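Local atomic coordinates of putative uncharacterized protein TB39.8 (Mycobacterium tuberculosis, PDB entry 3PO8), a protein that binds phosphorylated MviN and PknB through its C-terminal FHA domain, the part modelled here, and regulates cell growth and peptidoglycan synthesis. Residues Gly53-Leu58 against Glu76-Asp81; Thr40-Arg45 against Ile85-Ser90. All blocks are in the same frame, centred on the assembly; numbering follows the deposited sequence.

Contact 1 (Gly53-Leu58 against Glu76-Asp81)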
loop_
_atom_site.group_PDB
_atom_site.type_symbol
_atom_site.label_atom_id
_atom_site.label_comp_id
_atom_site.label_asym_id
_atom_site.label_seq_id
_atom_site.Cartn_x
_atom_site.Cartn_y
_atom_site.Cartn_z
ATOM N N GLY A 53 -2.582 -2.092 -14.333
ATOM C CA GLY A 53 -3.946 -2.521 -14.657
ATOM C C GLY A 53 -4.262 -4.002 -14.484
ATOM O O GLY A 53 -5.418 -4.425 -14.638
ATOM N N GLN A 54 -3.256 -4.799 -14.169
ATOM C CA GLN A 54 -3.421 -6.227 -14.025
ATOM C C GLN A 54 -2.766 -6.758 -12.758
ATOM O O GLN A 54 -3.382 -7.506 -12.012
ATOM C CB GLN A 54 -2.798 -6.936 -15.218
ATOM C CG GLN A 54 -3.529 -6.696 -16.519
ATOM C CD GLN A 54 -4.719 -7.622 -16.699
ATOM O OE1 GLN A 54 -5.693 -7.567 -15.938
ATOM N NE2 GLN A 54 -4.651 -8.478 -17.722
ATOM N N VAL A 55 -1.507 -6.373 -12.554
ATOM C CA VAL A 55 -0.668 -6.867 -11.472
ATOM C C VAL A 55 -0.209 -5.712 -10.605
ATOM O O VAL A 55 0.237 -4.702 -11.133
ATOM C CB VAL A 55 0.576 -7.567 -12.065
ATOM C CG1 VAL A 55 1.616 -7.903 -10.970
ATOM C CG2 VAL A 55 0.143 -8.813 -12.843
ATOM N N ALA A 56 -0.346 -5.853 -9.279
ATOM C CA ALA A 56 0.117 -4.873 -8.323
ATOM C C ALA A 56 1.318 -5.433 -7.608
ATOM O O ALA A 56 1.206 -6.420 -6.895
ATOM C CB ALA A 56 -0.988 -4.566 -7.313
ATOM N N LEU A 57 2.469 -4.803 -7.810
ATOM C CA LEU A 57 3.721 -5.196 -7.174
ATOM C C LEU A 57 4.090 -4.195 -6.099
ATOM O O LEU A 57 4.309 -3.001 -6.369
ATOM C CB LEU A 57 4.843 -5.273 -8.188
ATOM C CG LEU A 57 4.633 -6.250 -9.315
ATOM C CD1 LEU A 57 5.831 -6.149 -10.222
ATOM C CD2 LEU A 57 4.480 -7.662 -8.797
ATOM N N LEU A 58 4.182 -4.670 -4.876
ATOM C CA LEU A 58 4.592 -3.860 -3.743
ATOM C C LEU A 58 6.094 -3.956 -3.511
ATOM O O LEU A 58 6.670 -5.023 -3.585
ATOM C CB LEU A 58 3.821 -4.307 -2.494
ATOM C CG LEU A 58 4.155 -3.603 -1.179
ATOM C CD1 LEU A 58 2.884 -3.521 -0.313
ATOM C CD2 LEU A 58 5.304 -4.286 -0.439
ATOM N N GLU A 76 9.971 -7.135 -2.067
ATOM C CA GLU A 76 8.882 -7.075 -3.044
ATOM C C GLU A 76 7.855 -8.182 -2.871
ATOM O O GLU A 76 8.143 -9.265 -2.402
ATOM C CB GLU A 76 9.397 -7.041 -4.479
ATOM C CG GLU A 76 10.322 -5.874 -4.728
ATOM C CD GLU A 76 10.294 -5.298 -6.146
ATOM O OE1 GLU A 76 9.552 -5.808 -7.023
ATOM O OE2 GLU A 76 11.032 -4.305 -6.368
ATOM N N TRP A 77 6.625 -7.899 -3.248
ATOM C CA TRP A 77 5.498 -8.804 -3.030
ATOM C C TRP A 77 4.453 -8.568 -4.086
ATOM O O TRP A 77 4.157 -7.423 -4.387
ATOM C CB TRP A 77 4.916 -8.541 -1.650
ATOM C CG TRP A 77 3.738 -9.366 -1.278
ATOM C CD1 TRP A 77 2.450 -9.153 -1.634
ATOM C CD2 TRP A 77 3.742 -10.551 -0.483
ATOM N NE1 TRP A 77 1.639 -10.122 -1.103
ATOM C CE2 TRP A 77 2.410 -11.002 -0.398
ATOM C CE3 TRP A 77 4.742 -11.278 0.167
ATOM C CZ2 TRP A 77 2.056 -12.124 0.337
ATOM C CZ3 TRP A 77 4.382 -12.396 0.879
ATOM C CH2 TRP A 77 3.053 -12.806 0.954
ATOM N N GLN A 78 3.904 -9.619 -4.676
ATOM C CA GLN A 78 2.809 -9.457 -5.610
ATOM C C GLN A 78 1.507 -9.543 -4.850
ATOM O O GLN A 78 1.231 -10.571 -4.242
ATOM C CB GLN A 78 2.868 -10.506 -6.700
ATOM C CG GLN A 78 1.762 -10.329 -7.723
ATOM C CD GLN A 78 1.913 -11.169 -8.926
ATOM O OE1 GLN A 78 3.015 -11.288 -9.467
ATOM N NE2 GLN A 78 0.803 -11.725 -9.406
ATOM N N LEU A 79 0.737 -8.461 -4.865
ATOM C CA LEU A 79 -0.444 -8.360 -4.043
ATOM C C LEU A 79 -1.574 -9.179 -4.639
ATOM O O LEU A 79 -1.698 -9.311 -5.862
ATOM C CB LEU A 79 -0.856 -6.897 -3.883
ATOM C CG LEU A 79 0.027 -6.021 -3.018
ATOM C CD1 LEU A 79 -0.287 -4.592 -3.240
ATOM C CD2 LEU A 79 -0.139 -6.343 -1.520
ATOM N N ALA A 80 -2.412 -9.695 -3.752
ATOM C CA ALA A 80 -3.664 -10.374 -4.095
ATOM C C ALA A 80 -4.794 -9.776 -3.283
ATOM O O ALA A 80 -4.588 -9.224 -2.211
ATOM C CB ALA A 80 -3.585 -11.862 -3.794
ATOM N N ASP A 81 -6.018 -9.964 -3.785
ATOM C CA ASP A 81 -7.202 -9.516 -3.084
ATOM C C ASP A 81 -7.185 -10.058 -1.650
ATOM O O ASP A 81 -6.912 -11.254 -1.427
ATOM C CB ASP A 81 -8.424 -10.026 -3.842
ATOM C CG ASP A 81 -9.726 -9.561 -3.256
ATOM O OD1 ASP A 81 -9.956 -8.359 -3.123
ATOM O OD2 ASP A 81 -10.569 -10.432 -2.969
HETATM O O HOH W 1 -1.500 -8.279 -8.386
#
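The carbonyl oxygen of Trp77 accepts the shortest direct bond of the contact, 2.8 Å from Leu58 N, and a weaker CA-H...O contact from Leu57 reaches the same oxygen. The return bond, from Trp77 N to Leu58 O, is 2.9 Å long but more bent, 145° at the hydrogen, with the donor tilted from the carbonyl plane; Glu76 CA adds a CA-H...O approach to this second acceptor. Leu58 and Trp77 thus form a hydrogen-bonded antiparallel pair, and Leu57 faces Gln78 in the neighbouring non-hydrogen-bonded pair. One step further on, Leu79 N lies nearly along the Ala56 C=O direction at 2.9 Å. Beyond it the two backbones separate and a water bridges them, accepting from Ala56 N and donating to Leu79 O.

The two faces differ in character. On the outer one, the Gln78 side chain has CG anti to its backbone N (chi1 -178°) and runs extended, laying its CB and CG against Leu57 CD2, with CB 3.9 Å away. Its amide carbon meets Val55 CG1 at the same distance, the two side chains crossing at about a right angle. On the buried face, Leu79 CD1 touches both Ala56 CB, 4.1 Å away, and Leu58 CB, and the Leu79 side chain also meets Val94 of the other sheet. Polar ends are held elsewhere: Glu76 forms a salt bridge with Arg50, and Trp77 NE1 bonds to Asp83.

Strand 76-78 is thereby attached as the outermost strand of the mixed sheet of the FHA beta sandwich. Backbone bonds fix its register and the water continues the link past it, while Ala56, Leu58 and Leu79 pack together on the buried side.

Contact 2 (Thr40-Arg45 against Ile85-Ser90). With PO4 (phosphate ion), chain B.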
loop_
_atom_site.group_PDB
_atom_site.type_symbol
_atom_site.label_atom_id
_atom_site.label_comp_id
_atom_site.label_asym_id
_atom_site.label_seq_id
_atom_site.Cartn_x
_atom_site.Cartn_y
_atom_site.Cartn_z
ATOM N N THR A 40 4.081 8.133 12.681
ATOM C CA THR A 40 5.499 8.438 12.798
ATOM C C THR A 40 6.379 7.209 12.610
ATOM O O THR A 40 7.589 7.332 12.433
ATOM C CB THR A 40 5.837 9.101 14.144
ATOM O OG1 THR A 40 5.387 8.262 15.215
ATOM C CG2 THR A 40 5.173 10.472 14.216
ATOM N N GLY A 41 5.763 6.031 12.621
ATOM C CA GLY A 41 6.504 4.803 12.368
ATOM C C GLY A 41 6.647 4.492 10.888
ATOM O O GLY A 41 7.357 3.561 10.530
ATOM N N VAL A 42 5.984 5.279 10.034
ATOM C CA VAL A 42 5.984 5.117 8.592
ATOM C C VAL A 42 6.998 6.097 8.014
ATOM O O VAL A 42 6.996 7.282 8.363
ATOM C CB VAL A 42 4.576 5.398 8.032
ATOM C CG1 VAL A 42 4.569 5.441 6.485
ATOM C CG2 VAL A 42 3.638 4.361 8.576
ATOM N N SER A 43 7.848 5.622 7.126
ATOM C CA SER A 43 8.891 6.456 6.524
ATOM C C SER A 43 8.264 7.480 5.577
ATOM O O SER A 43 7.124 7.327 5.148
ATOM C CB SER A 43 9.931 5.605 5.803
ATOM O OG SER A 43 10.677 4.881 6.746
ATOM N N ARG A 44 9.006 8.537 5.266
ATOM C CA ARG A 44 8.495 9.591 4.380
ATOM C C ARG A 44 8.050 8.971 3.043
ATOM O O ARG A 44 6.975 9.263 2.534
ATOM C CB ARG A 44 9.540 10.686 4.187
ATOM C CG ARG A 44 9.635 11.588 5.384
ATOM C CD ARG A 44 10.886 12.420 5.320
ATOM N NE ARG A 44 12.028 11.689 5.869
ATOM C CZ ARG A 44 13.302 12.046 5.710
ATOM N NH1 ARG A 44 13.623 13.132 5.009
ATOM N NH2 ARG A 44 14.268 11.313 6.258
ATOM N N ARG A 45 8.901 8.128 2.479
ATOM C CA ARG A 45 8.542 7.300 1.313
ATOM C C ARG A 45 8.787 5.864 1.745
ATOM O O ARG A 45 9.928 5.419 1.842
ATOM C CB ARG A 45 9.411 7.662 0.115
ATOM C CG ARG A 45 9.254 9.111 -0.290
ATOM C CD ARG A 45 10.159 9.460 -1.480
ATOM N NE ARG A 45 9.506 9.102 -2.731
ATOM C CZ ARG A 45 10.042 9.215 -3.946
ATOM N NH1 ARG A 45 11.281 9.676 -4.115
ATOM N NH2 ARG A 45 9.329 8.861 -5.005
ATOM N N ILE A 85 -1.525 -5.134 4.390
ATOM C CA ILE A 85 -0.193 -4.513 4.496
ATOM C C ILE A 85 -0.047 -3.848 5.852
ATOM O O ILE A 85 -0.925 -3.112 6.256
ATOM C CB ILE A 85 0.018 -3.453 3.398
ATOM C CG1 ILE A 85 -0.232 -4.048 2.012
ATOM C CG2 ILE A 85 1.433 -2.858 3.539
ATOM C CD1 ILE A 85 -0.526 -2.979 1.002
ATOM N N ARG A 86 1.049 -4.093 6.557
ATOM C CA ARG A 86 1.309 -3.405 7.812
ATOM C C ARG A 86 2.590 -2.624 7.748
ATOM O O ARG A 86 3.607 -3.105 7.264
ATOM C CB ARG A 86 1.338 -4.372 8.972
ATOM C CG ARG A 86 -0.030 -4.911 9.260
ATOM C CD ARG A 86 -0.034 -5.949 10.368
ATOM N NE ARG A 86 -1.403 -6.401 10.616
ATOM C CZ ARG A 86 -2.030 -7.396 9.984
ATOM N NH1 ARG A 86 -1.423 -8.127 9.055
ATOM N NH2 ARG A 86 -3.300 -7.678 10.306
ATOM N N LEU A 87 2.497 -1.391 8.199
ATOM C CA LEU A 87 3.624 -0.483 8.200
ATOM C C LEU A 87 3.400 0.481 9.319
ATOM O O LEU A 87 2.288 0.961 9.523
ATOM C CB LEU A 87 3.736 0.252 6.861
ATOM C CG LEU A 87 2.647 1.216 6.404
ATOM C CD1 LEU A 87 3.141 1.996 5.179
ATOM C CD2 LEU A 87 1.315 0.533 6.076
ATOM N N GLY A 88 4.450 0.772 10.061
ATOM C CA GLY A 88 4.297 1.531 11.281
ATOM C C GLY A 88 3.246 0.915 12.177
ATOM O O GLY A 88 3.298 -0.272 12.491
ATOM N N HIS A 89 2.286 1.741 12.579
ATOM C CA HIS A 89 1.169 1.344 13.395
ATOM C C HIS A 89 -0.081 1.180 12.541
ATOM O O HIS A 89 -1.191 1.031 13.064
ATOM C CB HIS A 89 0.925 2.423 14.470
ATOM C CG HIS A 89 2.171 2.870 15.181
ATOM N ND1 HIS A 89 2.608 2.291 16.352
ATOM C CD2 HIS A 89 3.078 3.830 14.879
ATOM C CE1 HIS A 89 3.725 2.880 16.745
ATOM N NE2 HIS A 89 4.031 3.817 15.865
ATOM N N SER A 90 0.095 1.190 11.221
ATOM C CA SER A 90 -1.010 1.230 10.289
ATOM C C SER A 90 -1.245 -0.121 9.612
ATOM O O SER A 90 -0.313 -0.920 9.429
ATOM C CB SER A 90 -0.742 2.272 9.202
ATOM O OG SER A 90 -0.627 3.582 9.728
HETATM P P PO4 B . 12.547 7.833 7.129
HETATM O O1 PO4 B . 13.348 7.338 5.945
HETATM O O2 PO4 B . 13.495 8.688 7.960
HETATM O O3 PO4 B . 11.441 8.693 6.576
HETATM O O4 PO4 B . 12.075 6.684 7.978
HETATM O O HOH W 2 6.561 5.702 15.992
#
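Gly41 and Gly88 bring the two backbones together, their CA atoms 4.1 Å apart, with no direct hydrogen bond between the segments. Residues 87-90 form a type II' beta turn, in which Gly88 has positive phi (52°). Asp39 ties the loop to the turn, accepting from Gly41 N, His89 N and Ser90 OG.

Beneath the glycines, Val42 CG2 packs 3.9 Å from Leu87 CG, and the other branch, CG1, meets Leu87 CD1. At the surface the His89 ring turns its edge to Gly41 N, and a water in the ring plane links NE2 to Thr40 OG1.

Ser43 and Arg44 hold a phosphate ion. Ser43 OG donates to O4 over 2.6 Å, whereas O3 takes both Arg44 N, at 2.8 Å, and the more distant NE. A bend at chi3 (-85°) brings the guanidinium round so that NH2 points straight at O2, in the plane of the group. Thr64 OG1 also bonds the ion, and Thr64 N donates to Ser43 OG. Serine, arginine and threonine from neighbouring loops gathered round a phosphate are characteristic of the phosphothreonine pocket of FHA domains; the ion, probably from the crystallisation liquor, is consistent with a mimic of the ligand's phosphate.

From the N terminus, the chain first reaches the phosphate-holding loop 40-45, then passes through strand 47-51 into 53-58. Contact 1 closes when 76-81 returns beside that segment, after the 17 intervening residues that include the short strands 68-69 and 72-73. The larger loop closes last, where 85-90 comes back to 40-45 in contact 2, and so contact 1 is nested inside it. Their centres lie 19 Å apart, on opposite sides of the chain's centre. Contact 1 completes an edge of the mixed sheet; contact 2 ties the phosphate-holding loop to a turn of the antiparallel sheet. Ile85, on the 85-90 segment, packs against contact 1, its CD1 lying 3.7 Å from Leu58 CD1.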